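Local coordinates for reducing-end xylose-releasing exo-oligoxylanase Rex8A (PDB 6SUD), which hydrolyses linear and branched xylooligosaccharides, releasing xylose from their reducing ends as a family 8 glycoside hydrolase, at residues T35-I48 with L353-F367. The protein carries 1 engineered substitution. Residues are numbered along the deposited sequence; the frame is centred on the assembly and turned at random. Where two conformers were deposited one is given.
With XYP (beta-D-xylopyranose), chain J; EDO (1,2-ethanediol), chain C.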
loop_
_atom_site.group_PDB
_atom_site.type_symbol
_atom_site.label_atom_id
_atom_site.label_comp_id
_atom_site.label_asym_id
_atom_site.label_seq_id
_atom_site.Cartn_x
_atom_site.Cartn_y
_atom_site.Cartn_z
ATOM N N THR A 35 -10.034 -10.325 -12.318
ATOM C CA THR A 35 -9.604 -8.955 -11.949
ATOM C C THR A 35 -8.153 -8.788 -12.411
ATOM O O THR A 35 -7.828 -7.770 -13.056
ATOM C CB THR A 35 -9.761 -8.679 -10.452
ATOM O OG1 THR A 35 -11.119 -8.934 -10.095
ATOM C CG2 THR A 35 -9.341 -7.267 -10.100
ATOM N N TRP A 36 -7.326 -9.789 -12.118
ATOM C CA TRP A 36 -5.917 -9.831 -12.580
ATOM C C TRP A 36 -5.854 -9.620 -14.095
ATOM O O TRP A 36 -5.109 -8.757 -14.540
ATOM C CB TRP A 36 -5.233 -11.147 -12.199
ATOM C CG TRP A 36 -3.915 -11.299 -12.898
ATOM C CD1 TRP A 36 -3.718 -11.896 -14.109
ATOM C CD2 TRP A 36 -2.632 -10.756 -12.512
ATOM N NE1 TRP A 36 -2.410 -11.793 -14.489
ATOM C CE2 TRP A 36 -1.722 -11.088 -13.540
ATOM C CE3 TRP A 36 -2.160 -10.013 -11.425
ATOM C CZ2 TRP A 36 -0.376 -10.736 -13.495
ATOM C CZ3 TRP A 36 -0.826 -9.674 -11.376
ATOM C CH2 TRP A 36 0.054 -10.031 -12.395
ATOM N N ASN A 37 -6.578 -10.441 -14.855
ATOM C CA ASN A 37 -6.552 -10.432 -16.342
ATOM C C ASN A 37 -6.903 -9.040 -16.881
ATOM O O ASN A 37 -6.231 -8.591 -17.835
ATOM C CB ASN A 37 -7.505 -11.492 -16.887
ATOM C CG ASN A 37 -6.967 -12.875 -16.603
ATOM O OD1 ASN A 37 -5.757 -13.075 -16.636
ATOM N ND2 ASN A 37 -7.839 -13.826 -16.313
ATOM N N ASP A 38 -7.945 -8.409 -16.339
ATOM C CA ASP A 38 -8.416 -7.083 -16.816
ATOM C C ASP A 38 -7.372 -6.007 -16.509
ATOM O O ASP A 38 -7.099 -5.190 -17.392
ATOM C CB ASP A 38 -9.781 -6.716 -16.232
ATOM C CG ASP A 38 -10.926 -7.551 -16.774
ATOM O OD1 ASP A 38 -10.716 -8.265 -17.771
ATOM O OD2 ASP A 38 -12.027 -7.492 -16.186
ATOM N N LEU A 39 -6.807 -5.994 -15.310
ATOM C CA LEU A 39 -5.842 -4.936 -14.918
ATOM C C LEU A 39 -4.521 -5.043 -15.679
ATOM O O LEU A 39 -3.975 -4.000 -16.063
ATOM C CB LEU A 39 -5.578 -5.052 -13.421
ATOM C CG LEU A 39 -6.415 -4.152 -12.529
ATOM C CD1 LEU A 39 -5.610 -3.865 -11.272
ATOM C CD2 LEU A 39 -6.807 -2.861 -13.249
ATOM N N PHE A 40 -3.999 -6.252 -15.862
ATOM C CA PHE A 40 -2.695 -6.453 -16.542
ATOM C C PHE A 40 -2.831 -6.721 -18.048
ATOM O O PHE A 40 -1.868 -6.401 -18.767
ATOM C CB PHE A 40 -1.907 -7.568 -15.861
ATOM C CG PHE A 40 -1.389 -7.141 -14.513
ATOM C CD1 PHE A 40 -2.259 -6.931 -13.457
ATOM C CD2 PHE A 40 -0.068 -6.802 -14.342
ATOM C CE1 PHE A 40 -1.813 -6.439 -12.239
ATOM C CE2 PHE A 40 0.390 -6.341 -13.111
ATOM C CZ PHE A 40 -0.483 -6.183 -12.060
ATOM N N TYR A 41 -3.925 -7.310 -18.524
ATOM C CA TYR A 41 -4.048 -7.706 -19.955
ATOM C C TYR A 41 -5.382 -7.282 -20.566
ATOM O O TYR A 41 -5.745 -7.789 -21.663
ATOM C CB TYR A 41 -3.861 -9.214 -20.064
ATOM C CG TYR A 41 -2.456 -9.610 -19.718
ATOM C CD1 TYR A 41 -1.416 -9.148 -20.499
ATOM C CD2 TYR A 41 -2.148 -10.352 -18.590
ATOM C CE1 TYR A 41 -0.097 -9.438 -20.204
ATOM C CE2 TYR A 41 -0.827 -10.642 -18.270
ATOM C CZ TYR A 41 0.199 -10.196 -19.089
ATOM O OH TYR A 41 1.510 -10.504 -18.855
ATOM N N GLY A 42 -6.090 -6.362 -19.919
ATOM C CA GLY A 42 -7.442 -5.987 -20.373
ATOM C C GLY A 42 -7.407 -4.964 -21.484
ATOM O O GLY A 42 -6.323 -4.719 -22.063
ATOM N N ASP A 43 -8.554 -4.345 -21.754
ATOM C CA ASP A 43 -8.697 -3.433 -22.917
ATOM C C ASP A 43 -8.049 -2.076 -22.605
ATOM O O ASP A 43 -7.626 -1.850 -21.447
ATOM C CB ASP A 43 -10.150 -3.361 -23.388
ATOM C CG ASP A 43 -11.092 -2.538 -22.521
ATOM O OD1 ASP A 43 -10.610 -1.693 -21.740
ATOM O OD2 ASP A 43 -12.310 -2.749 -22.642
ATOM N N GLU A 44 -8.022 -1.192 -23.606
ATOM C CA GLU A 44 -7.327 0.123 -23.560
ATOM C C GLU A 44 -7.888 1.044 -22.465
ATOM O O GLU A 44 -7.164 1.999 -22.117
ATOM C CB GLU A 44 -7.392 0.800 -24.935
ATOM C CG GLU A 44 -6.293 0.317 -25.866
ATOM C CD GLU A 44 -6.324 0.809 -27.307
ATOM O OE1 GLU A 44 -7.029 1.806 -27.587
ATOM O OE2 GLU A 44 -5.624 0.195 -28.151
ATOM N N HIS A 45 -9.102 0.793 -21.954
ATOM C CA HIS A 45 -9.831 1.675 -20.994
ATOM C C HIS A 45 -9.772 1.125 -19.573
ATOM O O HIS A 45 -10.318 1.785 -18.686
ATOM C CB HIS A 45 -11.308 1.822 -21.390
ATOM C CG HIS A 45 -11.507 2.080 -22.843
ATOM N ND1 HIS A 45 -11.040 3.225 -23.457
ATOM C CD2 HIS A 45 -12.067 1.325 -23.814
ATOM C CE1 HIS A 45 -11.319 3.173 -24.743
ATOM N NE2 HIS A 45 -11.943 2.014 -24.990
ATOM N N THR A 46 -9.144 -0.031 -19.380
ATOM C CA THR A 46 -9.194 -0.810 -18.119
ATOM C C THR A 46 -7.779 -1.121 -17.623
ATOM O O THR A 46 -7.534 -0.937 -16.423
ATOM C CB THR A 46 -9.932 -2.136 -18.308
ATOM O OG1 THR A 46 -11.210 -1.900 -18.909
ATOM C CG2 THR A 46 -10.098 -2.883 -17.002
ATOM N N ARG A 47 -6.896 -1.609 -18.493
ATOM C CA ARG A 47 -5.564 -2.109 -18.046
ATOM C C ARG A 47 -4.733 -0.963 -17.480
ATOM O O ARG A 47 -4.912 0.186 -17.907
ATOM C CB ARG A 47 -4.734 -2.744 -19.161
ATOM C CG ARG A 47 -4.077 -1.742 -20.099
ATOM C CD ARG A 47 -3.593 -2.449 -21.336
ATOM N NE ARG A 47 -2.501 -3.344 -21.003
ATOM C CZ ARG A 47 -2.101 -4.377 -21.731
ATOM N NH1 ARG A 47 -1.090 -5.115 -21.312
ATOM N NH2 ARG A 47 -2.712 -4.691 -22.859
ATOM N N ILE A 48 -3.830 -1.286 -16.562
ATOM C CA ILE A 48 -2.862 -0.295 -16.012
ATOM C C ILE A 48 -1.433 -0.813 -16.178
ATOM O O ILE A 48 -0.517 -0.051 -15.835
ATOM C CB ILE A 48 -3.198 0.037 -14.548
ATOM C CG1 ILE A 48 -3.102 -1.191 -13.646
ATOM C CG2 ILE A 48 -4.559 0.713 -14.460
ATOM C CD1 ILE A 48 -3.310 -0.899 -12.179
ATOM N N LEU A 353 -14.305 -2.908 -11.728
ATOM C CA LEU A 353 -13.093 -2.073 -11.910
ATOM C C LEU A 353 -13.502 -0.729 -12.513
ATOM O O LEU A 353 -14.426 -0.687 -13.360
ATOM C CB LEU A 353 -12.118 -2.794 -12.835
ATOM C CG LEU A 353 -11.331 -3.929 -12.193
ATOM C CD1 LEU A 353 -10.654 -4.770 -13.266
ATOM C CD2 LEU A 353 -10.317 -3.394 -11.191
ATOM N N ARG A 354 -12.809 0.335 -12.132
ATOM C CA ARG A 354 -12.996 1.646 -12.789
ATOM C C ARG A 354 -12.395 1.595 -14.199
ATOM O O ARG A 354 -11.400 0.867 -14.398
ATOM C CB ARG A 354 -12.382 2.756 -11.943
ATOM C CG ARG A 354 -12.727 4.142 -12.452
ATOM C CD ARG A 354 -12.392 5.204 -11.438
ATOM N NE ARG A 354 -12.787 6.502 -11.949
ATOM C CZ ARG A 354 -12.526 7.661 -11.360
ATOM N NH1 ARG A 354 -11.856 7.701 -10.219
ATOM N NH2 ARG A 354 -12.936 8.785 -11.923
ATOM N N GLN A 355 -12.977 2.350 -15.134
ATOM C CA GLN A 355 -12.414 2.559 -16.496
ATOM C C GLN A 355 -12.135 4.044 -16.743
ATOM O O GLN A 355 -12.626 4.886 -15.978
ATOM C CB GLN A 355 -13.356 1.988 -17.558
ATOM C CG GLN A 355 -13.632 0.505 -17.367
ATOM C CD GLN A 355 -14.218 -0.147 -18.595
ATOM O OE1 GLN A 355 -14.072 0.341 -19.714
ATOM N NE2 GLN A 355 -14.877 -1.274 -18.392
ATOM N N GLY A 356 -11.348 4.327 -17.784
ATOM C CA GLY A 356 -11.049 5.689 -18.257
ATOM C C GLY A 356 -9.889 6.315 -17.504
ATOM O O GLY A 356 -9.227 5.599 -16.734
ATOM N N LYS A 357 -9.702 7.625 -17.681
ATOM C CA LYS A 357 -8.415 8.334 -17.438
ATOM C C LYS A 357 -7.978 8.208 -15.969
ATOM O O LYS A 357 -6.751 8.112 -15.726
ATOM C CB LYS A 357 -8.539 9.794 -17.889
ATOM C CG LYS A 357 -7.417 10.704 -17.414
ATOM C CD LYS A 357 -7.257 11.971 -18.211
ATOM C CE LYS A 357 -5.922 12.644 -17.954
ATOM N NZ LYS A 357 -4.777 11.837 -18.449
ATOM N N ARG A 358 -8.906 8.174 -15.013
ATOM C CA ARG A 358 -8.571 8.294 -13.564
ATOM C C ARG A 358 -8.461 6.925 -12.880
ATOM O O ARG A 358 -8.407 6.889 -11.634
ATOM C CB ARG A 358 -9.639 9.144 -12.876
ATOM C CG ARG A 358 -9.758 10.549 -13.444
ATOM C CD ARG A 358 -8.525 11.375 -13.150
ATOM N NE ARG A 358 -8.178 12.288 -14.230
ATOM C CZ ARG A 358 -7.135 13.113 -14.223
ATOM N NH1 ARG A 358 -6.323 13.165 -13.177
ATOM N NH2 ARG A 358 -6.930 13.919 -15.247
ATOM N N ARG A 359 -8.365 5.843 -13.646
ATOM C CA ARG A 359 -8.665 4.480 -13.135
ATOM C C ARG A 359 -7.532 3.913 -12.283
ATOM O O ARG A 359 -7.828 3.031 -11.455
ATOM C CB ARG A 359 -8.921 3.512 -14.290
ATOM C CG ARG A 359 -7.744 3.346 -15.241
ATOM C CD ARG A 359 -8.110 2.389 -16.355
ATOM N NE ARG A 359 -7.026 2.135 -17.284
ATOM C CZ ARG A 359 -6.708 2.910 -18.323
ATOM N NH1 ARG A 359 -7.381 4.024 -18.571
ATOM N NH2 ARG A 359 -5.701 2.566 -19.109
ATOM N N TYR A 360 -6.298 4.368 -12.491
ATOM C CA TYR A 360 -5.085 3.739 -11.916
ATOM C C TYR A 360 -5.251 3.544 -10.404
ATOM O O TYR A 360 -5.165 2.397 -9.929
ATOM C CB TYR A 360 -3.846 4.564 -12.254
ATOM C CG TYR A 360 -2.689 4.428 -11.297
ATOM C CD1 TYR A 360 -1.852 3.327 -11.329
ATOM C CD2 TYR A 360 -2.411 5.429 -10.381
ATOM C CE1 TYR A 360 -0.788 3.209 -10.447
ATOM C CE2 TYR A 360 -1.341 5.342 -9.508
ATOM C CZ TYR A 360 -0.521 4.230 -9.549
ATOM O OH TYR A 360 0.537 4.166 -8.688
ATOM N N TYR A 361 -5.466 4.626 -9.658
ATOM C CA TYR A 361 -5.424 4.569 -8.174
ATOM C C TYR A 361 -6.583 3.709 -7.638
ATOM O O TYR A 361 -6.404 2.822 -6.771
ATOM C CB TYR A 361 -5.425 5.979 -7.592
ATOM C CG TYR A 361 -5.155 6.000 -6.112
ATOM C CD1 TYR A 361 -3.931 5.587 -5.605
ATOM C CD2 TYR A 361 -6.107 6.463 -5.227
ATOM C CE1 TYR A 361 -3.681 5.605 -4.243
ATOM C CE2 TYR A 361 -5.873 6.488 -3.865
ATOM C CZ TYR A 361 -4.655 6.058 -3.371
ATOM O OH TYR A 361 -4.437 6.118 -2.027
ATOM N N ASP A 362 -7.780 3.940 -8.151
ATOM C CA ASP A 362 -8.975 3.152 -7.750
ATOM C C ASP A 362 -8.685 1.657 -7.926
ATOM O O ASP A 362 -9.026 0.864 -7.050
ATOM C CB ASP A 362 -10.186 3.534 -8.601
ATOM C CG ASP A 362 -10.624 4.976 -8.427
ATOM O OD1 ASP A 362 -10.107 5.835 -9.153
ATOM O OD2 ASP A 362 -11.478 5.229 -7.554
ATOM N N ASN A 363 -8.137 1.288 -9.087
ATOM C CA ASN A 363 -7.984 -0.127 -9.512
ATOM C C ASN A 363 -6.866 -0.806 -8.708
ATOM O O ASN A 363 -6.983 -2.021 -8.450
ATOM C CB ASN A 363 -7.767 -0.207 -11.020
ATOM C CG ASN A 363 -9.059 0.031 -11.773
ATOM O OD1 ASN A 363 -10.106 0.238 -11.160
ATOM N ND2 ASN A 363 -9.007 -0.028 -13.091
ATOM N N CYS A 364 -5.834 -0.070 -8.302
ATOM C CA CYS A 364 -4.782 -0.622 -7.401
ATOM C C CYS A 364 -5.430 -1.016 -6.064
ATOM O O CYS A 364 -5.299 -2.197 -5.649
ATOM C CB CYS A 364 -3.628 0.356 -7.209
ATOM S SG CYS A 364 -2.609 0.569 -8.698
ATOM N N LEU A 365 -6.148 -0.079 -5.435
ATOM C CA LEU A 365 -6.796 -0.300 -4.114
ATOM C C LEU A 365 -7.845 -1.414 -4.254
ATOM O O LEU A 365 -7.897 -2.284 -3.353
ATOM C CB LEU A 365 -7.444 1.002 -3.632
ATOM C CG LEU A 365 -6.549 1.965 -2.850
ATOM C CD1 LEU A 365 -5.178 2.114 -3.480
ATOM C CD2 LEU A 365 -7.226 3.312 -2.704
ATOM N N TYR A 366 -8.624 -1.394 -5.338
ATOM C CA TYR A 366 -9.612 -2.450 -5.700
ATOM C C TYR A 366 -8.932 -3.823 -5.658
ATOM O O TYR A 366 -9.419 -4.735 -4.953
ATOM C CB TYR A 366 -10.209 -2.190 -7.088
ATOM C CG TYR A 366 -11.328 -3.103 -7.538
ATOM C CD1 TYR A 366 -11.075 -4.353 -8.080
ATOM C CD2 TYR A 366 -12.647 -2.696 -7.458
ATOM C CE1 TYR A 366 -12.096 -5.183 -8.515
ATOM C CE2 TYR A 366 -13.682 -3.507 -7.892
ATOM C CZ TYR A 366 -13.409 -4.754 -8.427
ATOM O OH TYR A 366 -14.423 -5.556 -8.866
ATOM N N PHE A 367 -7.827 -3.988 -6.375
ATOM C CA PHE A 367 -7.170 -5.314 -6.483
ATOM C C PHE A 367 -6.707 -5.809 -5.112
ATOM O O PHE A 367 -6.892 -7.005 -4.796
ATOM C CB PHE A 367 -6.008 -5.312 -7.469
ATOM C CG PHE A 367 -5.525 -6.715 -7.702
ATOM C CD1 PHE A 367 -6.199 -7.555 -8.564
ATOM C CD2 PHE A 367 -4.461 -7.226 -6.990
ATOM C CE1 PHE A 367 -5.797 -8.868 -8.745
ATOM C CE2 PHE A 367 -4.038 -8.530 -7.195
ATOM C CZ PHE A 367 -4.709 -9.346 -8.071
HETATM O O1 XYP J . -4.652 10.508 -8.073
HETATM C C1 XYP J . -3.911 9.786 -7.081
HETATM C C2 XYP J . -2.523 9.502 -7.652
HETATM C C3 XYP J . -1.760 8.699 -6.634
HETATM C C4 XYP J . -1.631 9.489 -5.351
HETATM C C5 XYP J . -3.001 9.925 -4.850
HETATM O O2 XYP J . -2.540 8.761 -8.888
HETATM O O3 XYP J . -0.466 8.388 -7.153
HETATM O O4 XYP J . -0.965 8.638 -4.413
HETATM O O5 XYP J . -3.752 10.581 -5.887
HETATM C C1 EDO C . 0.690 -14.434 -16.523
HETATM O O1 EDO C . 0.849 -13.877 -17.819
HETATM C C2 EDO C . -0.264 -13.644 -15.818
HETATM O O2 EDO C . -1.461 -13.554 -16.562
HETATM O O HOH W 1 -13.403 -7.848 -10.841
#
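Helices 25-41 and 359-373 of the (alpha/alpha)6 barrel of glycoside hydrolase family 8 meet here, and the loop after the first is held by Arg359. The axes of 35-41 and 359-367 approach to 11.2 Å and run at 151°, roughly antiparallel. Arg359 carries the polar half. Its chain is extended from CG to NE, and its guanidinium grips one acceptor side-on: NE is 2.9 Å and NH2 2.8 Å from Arg47 O, which lies in the guanidinium plane. NH1 of Arg359 turns back to Gly356 O, in the type I turn from Gly356 to Arg359. The bonds to Arg47 O and Gly356 O fix the rotation of the guanidinium. The peptide from His45 to Thr46 lies over one of its faces. Gly356 N adds a hydrogen bond to His45 O at 2.9 Å. Within the loop, Asp43 OD1 accepts from His45 N, an Asx turn, and from Thr46 OG1 on the opposite face of the carboxylate.

The rest of the contact is mostly apolar. Leu353 CD1 lies 3.7 Å from Asp38 CB. Leu39 CD2 packs on Asn363 CB, while the Asn363 amide pairs with both N and O of Arg354. Ile48 CD1 touches Cys364 SG at 3.8 Å. On helix 359-373, Tyr360 OH hydrogen-bonds to Glu70, the probable proton donor, and Tyr361 lays one ring face against the bound xylose. At the far end, Thr35 CG2, held anti to the backbone N, meets the ring edge of Phe367 at CD1, 3.5 Å away.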